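Endo-alpha-mannosidase (Bacteroides thetaiotaomicron, PDB 4ACY) is a family GH99 glycoside hydrolase that cleaves internal alpha-mannosidic linkages, an activity probably relevant to N-glycan processing. Local coordinates at residues A[88-93]-A[348-353]; A[336-341]-A[359-364]. One frame throughout, in Å; residues are numbered along the deposited sequence.

Contact 1 (A[88-93]-A[348-353])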
loop_
_atom_site.group_PDB
_atom_site.type_symbol
_atom_site.label_atom_id
_atom_site.label_comp_id
_atom_site.label_asym_id
_atom_site.label_seq_id
_atom_site.Cartn_x
_atom_site.Cartn_y
_atom_site.Cartn_z
ATOM N N CYS A 88 -11.315 -13.103 -1.830
ATOM C CA CYS A 88 -11.094 -12.042 -2.799
ATOM C C CYS A 88 -11.985 -12.253 -4.012
ATOM O O CYS A 88 -12.426 -13.383 -4.271
ATOM C CB CYS A 88 -9.614 -11.949 -3.207
ATOM S SG CYS A 88 -8.775 -13.530 -3.340
ATOM N N ASN A 89 -12.272 -11.172 -4.734
ATOM C CA ASN A 89 -13.152 -11.248 -5.894
ATOM C C ASN A 89 -12.430 -11.635 -7.188
ATOM O O ASN A 89 -13.073 -11.995 -8.170
ATOM C CB ASN A 89 -13.882 -9.932 -6.108
ATOM C CG ASN A 89 -14.987 -9.705 -5.082
ATOM O OD1 ASN A 89 -16.196 -9.796 -5.404
ATOM N ND2 ASN A 89 -14.593 -9.440 -3.849
ATOM N N PHE A 90 -11.108 -11.482 -7.189
ATOM C CA PHE A 90 -10.251 -11.963 -8.291
ATOM C C PHE A 90 -9.460 -13.161 -7.779
ATOM O O PHE A 90 -9.425 -13.414 -6.577
ATOM C CB PHE A 90 -9.271 -10.852 -8.715
ATOM C CG PHE A 90 -9.914 -9.670 -9.408
ATOM C CD1 PHE A 90 -10.455 -8.606 -8.677
ATOM C CD2 PHE A 90 -9.947 -9.598 -10.804
ATOM C CE1 PHE A 90 -11.029 -7.494 -9.323
ATOM C CE2 PHE A 90 -10.514 -8.502 -11.463
ATOM C CZ PHE A 90 -11.067 -7.438 -10.724
ATOM N N TYR A 91 -8.795 -13.894 -8.677
ATOM C CA TYR A 91 -8.052 -15.078 -8.271
ATOM C C TYR A 91 -6.603 -14.946 -8.750
ATOM O O TYR A 91 -6.374 -14.711 -9.943
ATOM C CB TYR A 91 -8.699 -16.344 -8.857
ATOM C CG TYR A 91 -8.187 -17.601 -8.219
ATOM C CD1 TYR A 91 -7.002 -18.196 -8.655
ATOM C CD2 TYR A 91 -8.865 -18.186 -7.149
ATOM C CE1 TYR A 91 -6.507 -19.338 -8.038
ATOM C CE2 TYR A 91 -8.377 -19.326 -6.528
ATOM C CZ TYR A 91 -7.198 -19.894 -6.985
ATOM O OH TYR A 91 -6.706 -21.023 -6.377
ATOM N N PRO A 92 -5.623 -15.103 -7.842
ATOM C CA PRO A 92 -4.230 -14.876 -8.269
ATOM C C PRO A 92 -3.677 -15.915 -9.256
ATOM O O PRO A 92 -3.928 -17.121 -9.112
ATOM C CB PRO A 92 -3.440 -14.998 -6.968
ATOM C CG PRO A 92 -4.430 -14.674 -5.864
ATOM C CD PRO A 92 -5.708 -15.338 -6.388
ATOM N N GLU A 93 -2.889 -15.435 -10.209
ATOM C CA GLU A 93 -2.098 -16.323 -11.053
ATOM C C GLU A 93 -1.270 -17.290 -10.196
ATOM O O GLU A 93 -1.153 -18.487 -10.518
ATOM C CB GLU A 93 -1.188 -15.513 -11.971
ATOM C CG GLU A 93 -0.398 -16.431 -12.907
ATOM C CD GLU A 93 0.671 -15.731 -13.711
ATOM O OE1 GLU A 93 1.060 -14.600 -13.390
ATOM O OE2 GLU A 93 1.136 -16.349 -14.687
ATOM N N GLU A 348 -17.546 -17.758 -8.768
ATOM C CA GLU A 348 -16.862 -17.449 -10.019
ATOM C C GLU A 348 -16.177 -16.101 -9.926
ATOM O O GLU A 348 -16.822 -15.067 -9.752
ATOM C CB GLU A 348 -17.787 -17.480 -11.231
ATOM C CG GLU A 348 -17.015 -17.159 -12.530
ATOM C CD GLU A 348 -17.686 -17.684 -13.785
ATOM O OE1 GLU A 348 -18.929 -17.688 -13.838
ATOM O OE2 GLU A 348 -16.964 -18.088 -14.723
ATOM N N TYR A 349 -14.857 -16.123 -10.058
ATOM C CA TYR A 349 -14.054 -14.924 -9.832
ATOM C C TYR A 349 -14.129 -13.957 -11.003
ATOM O O TYR A 349 -14.332 -14.367 -12.167
ATOM C CB TYR A 349 -12.602 -15.311 -9.457
ATOM C CG TYR A 349 -12.534 -16.112 -8.172
ATOM C CD1 TYR A 349 -12.673 -17.507 -8.182
ATOM C CD2 TYR A 349 -12.384 -15.478 -6.933
ATOM C CE1 TYR A 349 -12.625 -18.250 -7.004
ATOM C CE2 TYR A 349 -12.354 -16.213 -5.752
ATOM C CZ TYR A 349 -12.488 -17.594 -5.785
ATOM O OH TYR A 349 -12.460 -18.317 -4.617
ATOM N N LEU A 350 -14.030 -12.665 -10.690
ATOM C CA LEU A 350 -13.761 -11.655 -11.705
ATOM C C LEU A 350 -12.360 -11.919 -12.238
ATOM O O LEU A 350 -11.582 -12.635 -11.601
ATOM C CB LEU A 350 -13.808 -10.252 -11.101
ATOM C CG LEU A 350 -15.155 -9.798 -10.530
ATOM C CD1 LEU A 350 -14.997 -8.411 -9.913
ATOM C CD2 LEU A 350 -16.229 -9.774 -11.628
ATOM N N ASP A 351 -12.052 -11.348 -13.396
ATOM C CA ASP A 351 -10.714 -11.484 -13.995
ATOM C C ASP A 351 -10.435 -10.309 -14.916
ATOM O O ASP A 351 -11.223 -9.363 -14.972
ATOM C CB ASP A 351 -10.572 -12.830 -14.739
ATOM C CG ASP A 351 -11.623 -13.011 -15.839
ATOM O OD1 ASP A 351 -11.926 -12.038 -16.565
ATOM O OD2 ASP A 351 -12.149 -14.142 -15.975
ATOM N N TYR A 352 -9.315 -10.356 -15.643
ATOM C CA TYR A 352 -8.927 -9.224 -16.489
ATOM C C TYR A 352 -9.302 -9.390 -17.962
ATOM O O TYR A 352 -8.974 -8.522 -18.775
ATOM C CB TYR A 352 -7.416 -8.932 -16.404
ATOM C CG TYR A 352 -6.844 -8.710 -15.015
ATOM C CD1 TYR A 352 -7.646 -8.269 -13.957
ATOM C CD2 TYR A 352 -5.483 -8.933 -14.766
ATOM C CE1 TYR A 352 -7.111 -8.071 -12.689
ATOM C CE2 TYR A 352 -4.935 -8.724 -13.493
ATOM C CZ TYR A 352 -5.759 -8.291 -12.463
ATOM O OH TYR A 352 -5.222 -8.096 -11.207
ATOM N N LYS A 353 -9.986 -10.479 -18.304
ATOM C CA LYS A 353 -10.346 -10.723 -19.715
ATOM C C LYS A 353 -11.103 -9.519 -20.277
ATOM O O LYS A 353 -11.905 -8.922 -19.555
ATOM C CB LYS A 353 -11.196 -11.988 -19.866
ATOM C CG LYS A 353 -10.589 -13.268 -19.306
ATOM C CD LYS A 353 -9.330 -13.681 -20.033
ATOM C CE LYS A 353 -8.853 -15.041 -19.505
ATOM N NZ LYS A 353 -7.410 -15.121 -19.526
HETATM O O HOH W 1 -9.061 -13.339 -11.470
#
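Tyr349 lies against the loop residues Cys88, Asn89 and Phe90, and its side chain can be followed outward. CB rests 3.6 Å from Asn89 O. With chi1 at -62°, CG swings away from the carbonyl carbon, which sets the ring against Tyr91, with CG 3.9 Å from Tyr91 CB. Along one edge, near the ring plane, CE2 reaches Cys88 O at 3.2 Å. Over one face stands Tyr91 CD2, 3.8 Å from Tyr349 CE1. The Tyr91 ring thus presents its edge to that face, an edge-to-face pair with planes at 65°. At the tip, OH is hydrogen-bonded to Asp84 O and Ile86 N. Replacement by an alanine would probably open a gap at the edge of the Tyr91 ring and leave Asp84 O and Ile86 N without their hydroxyl partner.

The backbones are joined next to this ring. Leu350 N donates to Asn89 O at 2.8 Å. Water 1 accepts from Tyr91 N and probably donates to Leu350 O. Leu350 CB sits over one face of the Phe90 ring, a CH-pi contact 3.9 Å from the centroid. Tyr352 meets the same ring obliquely, CE1 to Phe90 CE2 at 3.6 Å. Arg301 makes a cation-pi contact with Phe90. Within its own segment, Asp351 OD1 accepts from Lys353 N, an Asx turn. Two irregular loops of a TIM-barrel glycosidase are packed here through aromatic rings, one following strand 77-79 and the other following barrel strand 322-324.

Contact 2 (A[336-341]-A[359-364])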
loop_
_atom_site.group_PDB
_atom_site.type_symbol
_atom_site.label_atom_id
_atom_site.label_comp_id
_atom_site.label_asym_id
_atom_site.label_seq_id
_atom_site.Cartn_x
_atom_site.Cartn_y
_atom_site.Cartn_z
ATOM N N ILE A 336 -2.565 -4.969 -8.679
ATOM C CA ILE A 336 -2.071 -4.981 -10.067
ATOM C C ILE A 336 -1.432 -6.329 -10.358
ATOM O O ILE A 336 -1.152 -6.644 -11.531
ATOM C CB ILE A 336 -1.125 -3.791 -10.390
ATOM C CG1 ILE A 336 0.121 -3.833 -9.492
ATOM C CG2 ILE A 336 -1.880 -2.427 -10.299
ATOM C CD1 ILE A 336 1.198 -2.846 -9.952
ATOM N N GLU A 337 -1.244 -7.129 -9.306
ATOM C CA GLU A 337 -0.710 -8.494 -9.424
ATOM C C GLU A 337 -1.547 -9.315 -10.415
ATOM O O GLU A 337 -2.784 -9.174 -10.469
ATOM C CB GLU A 337 -0.622 -9.190 -8.069
ATOM C CG GLU A 337 0.124 -10.522 -8.157
ATOM C CD GLU A 337 0.260 -11.257 -6.870
ATOM O OE1 GLU A 337 -0.149 -10.740 -5.797
ATOM O OE2 GLU A 337 0.798 -12.387 -6.927
ATOM N N PRO A 338 -0.874 -10.134 -11.250
ATOM C CA PRO A 338 -1.627 -10.891 -12.246
ATOM C C PRO A 338 -2.713 -11.771 -11.660
ATOM O O PRO A 338 -2.481 -12.478 -10.687
ATOM C CB PRO A 338 -0.540 -11.760 -12.907
ATOM C CG PRO A 338 0.663 -10.903 -12.838
ATOM C CD PRO A 338 0.580 -10.185 -11.508
ATOM N N ALA A 339 -3.880 -11.723 -12.295
ATOM C CA ALA A 339 -5.044 -12.509 -11.909
ATOM C C ALA A 339 -5.420 -13.395 -13.099
ATOM O O ALA A 339 -5.145 -13.034 -14.242
ATOM C CB ALA A 339 -6.197 -11.569 -11.553
ATOM N N VAL A 340 -6.053 -14.530 -12.819
ATOM C CA VAL A 340 -6.468 -15.485 -13.872
ATOM C C VAL A 340 -7.960 -15.789 -13.802
ATOM O O VAL A 340 -8.585 -15.632 -12.745
ATOM C CB VAL A 340 -5.685 -16.826 -13.762
ATOM C CG1 VAL A 340 -4.206 -16.581 -14.003
ATOM C CG2 VAL A 340 -5.903 -17.507 -12.393
ATOM N N SER A 341 -8.536 -16.243 -14.916
ATOM C CA SER A 341 -9.908 -16.736 -14.891
ATOM C C SER A 341 -9.978 -17.964 -13.986
ATOM O O SER A 341 -9.065 -18.808 -13.984
ATOM C CB SER A 341 -10.384 -17.070 -16.304
ATOM O OG SER A 341 -9.437 -17.881 -16.975
ATOM N N TYR A 359 -1.713 -7.595 -17.609
ATOM C CA TYR A 359 -2.066 -6.304 -18.168
ATOM C C TYR A 359 -1.705 -5.141 -17.244
ATOM O O TYR A 359 -1.181 -4.113 -17.694
ATOM C CB TYR A 359 -3.564 -6.199 -18.524
ATOM C CG TYR A 359 -3.865 -4.848 -19.107
ATOM C CD1 TYR A 359 -3.514 -4.553 -20.427
ATOM C CD2 TYR A 359 -4.423 -3.827 -18.327
ATOM C CE1 TYR A 359 -3.728 -3.294 -20.960
ATOM C CE2 TYR A 359 -4.654 -2.571 -18.861
ATOM C CZ TYR A 359 -4.306 -2.312 -20.171
ATOM O OH TYR A 359 -4.529 -1.075 -20.720
ATOM N N TYR A 360 -2.023 -5.273 -15.955
ATOM C CA TYR A 360 -1.826 -4.136 -15.058
ATOM C C TYR A 360 -0.367 -3.886 -14.724
ATOM O O TYR A 360 0.002 -2.760 -14.461
ATOM C CB TYR A 360 -2.756 -4.170 -13.828
ATOM C CG TYR A 360 -4.175 -3.980 -14.293
ATOM C CD1 TYR A 360 -4.697 -2.695 -14.499
ATOM C CD2 TYR A 360 -4.978 -5.082 -14.589
ATOM C CE1 TYR A 360 -5.993 -2.531 -14.985
ATOM C CE2 TYR A 360 -6.271 -4.920 -15.054
ATOM C CZ TYR A 360 -6.758 -3.649 -15.255
ATOM O OH TYR A 360 -8.028 -3.485 -15.725
ATOM N N LEU A 361 0.468 -4.919 -14.831
ATOM C CA LEU A 361 1.914 -4.726 -14.702
ATOM C C LEU A 361 2.449 -3.979 -15.916
ATOM O O LEU A 361 3.200 -3.012 -15.767
ATOM C CB LEU A 361 2.635 -6.069 -14.536
ATOM C CG LEU A 361 2.300 -6.954 -13.347
ATOM C CD1 LEU A 361 3.231 -8.135 -13.376
ATOM C CD2 LEU A 361 2.467 -6.184 -12.020
ATOM N N ILE A 362 2.065 -4.437 -17.113
ATOM C CA ILE A 362 2.403 -3.757 -18.373
ATOM C C ILE A 362 1.974 -2.298 -18.386
ATOM O O ILE A 362 2.758 -1.409 -18.739
ATOM C CB ILE A 362 1.764 -4.504 -19.589
ATOM C CG1 ILE A 362 2.305 -5.936 -19.664
ATOM C CG2 ILE A 362 2.003 -3.740 -20.886
ATOM C CD1 ILE A 362 1.500 -6.880 -20.595
ATOM N N ARG A 363 0.728 -2.047 -17.985
ATOM C CA ARG A 363 0.167 -0.703 -18.030
ATOM C C ARG A 363 0.801 0.215 -16.971
ATOM O O ARG A 363 0.923 1.426 -17.183
ATOM C CB ARG A 363 -1.357 -0.759 -17.881
ATOM C CG ARG A 363 -2.100 0.498 -18.318
ATOM C CD ARG A 363 -1.841 0.811 -19.795
ATOM N NE ARG A 363 -2.656 1.920 -20.265
ATOM C CZ ARG A 363 -2.465 2.540 -21.433
ATOM N NH1 ARG A 363 -1.471 2.171 -22.243
ATOM N NH2 ARG A 363 -3.258 3.529 -21.787
ATOM N N THR A 364 1.187 -0.360 -15.831
ATOM C CA THR A 364 1.955 0.382 -14.826
ATOM C C THR A 364 3.286 0.904 -15.400
ATOM O O THR A 364 3.615 2.082 -15.234
ATOM C CB THR A 364 2.211 -0.462 -13.559
ATOM O OG1 THR A 364 0.953 -0.801 -12.961
ATOM C CG2 THR A 364 3.038 0.335 -12.530
HETATM O O HOH W 2 -1.557 -7.500 -14.067
#
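Ile336 packs alongside the start of helix 359-376 and meets three of its residues. Its CB lies 3.8 Å from Tyr360 CB, where the two side chains run obliquely to each other. The Tyr360 ring then leads away from Ile336 to an edge-to-face pair with Tyr352. A chi1 of 61° tucks Ile336 CG1 in over its own backbone, and the chain extends from there to CD1. That methyl comes within 3.6 Å of Thr364 OG1, with the two side chains at about a right angle.

Leu361 touches both Ile336 and Pro338. Leu361 CD2 is 3.7 Å from Ile336 O and 4.1 Å from Ile336 CD1. Leu361 CD1 is 3.8 Å from Pro338 CG. Leu361 and the proline ring also cross at about a right angle.

Polar groups lie among these apolar contacts. Thr364 OG1 donates to Tyr360 O at 2.6 Å, which also accepts from Thr364 N, and Tyr307 OH is a further partner of the threonine hydroxyl. Water 2 donates to Ile336 O at 2.7 Å and accepts weakly from Tyr360 N. This is loop-on-helix packing in the TIM barrel, joining the loop after the eighth strand to the start of the C-terminal helix.

From the N terminus, 88-93 comes first, in the loop between strand 77-79 and helix 102-115. Most of the barrel follows before 336-341, in the loop after the last barrel strand, 322-324. Segment 348-353 then closes contact 1 over 254 intervening residues. Segment 359-364 closes contact 2 over only 17, at the start of helix 359-376. The segments alternate, so the two contacts cross rather than nest. Their centres are about 11 Å apart, and they touch directly. A probable hydrogen bond joins Tyr352 OH to Glu337 O, and another joins Val340 N to Tyr91 O. The early loop, the late loop and the C-terminal helix are thereby tied together.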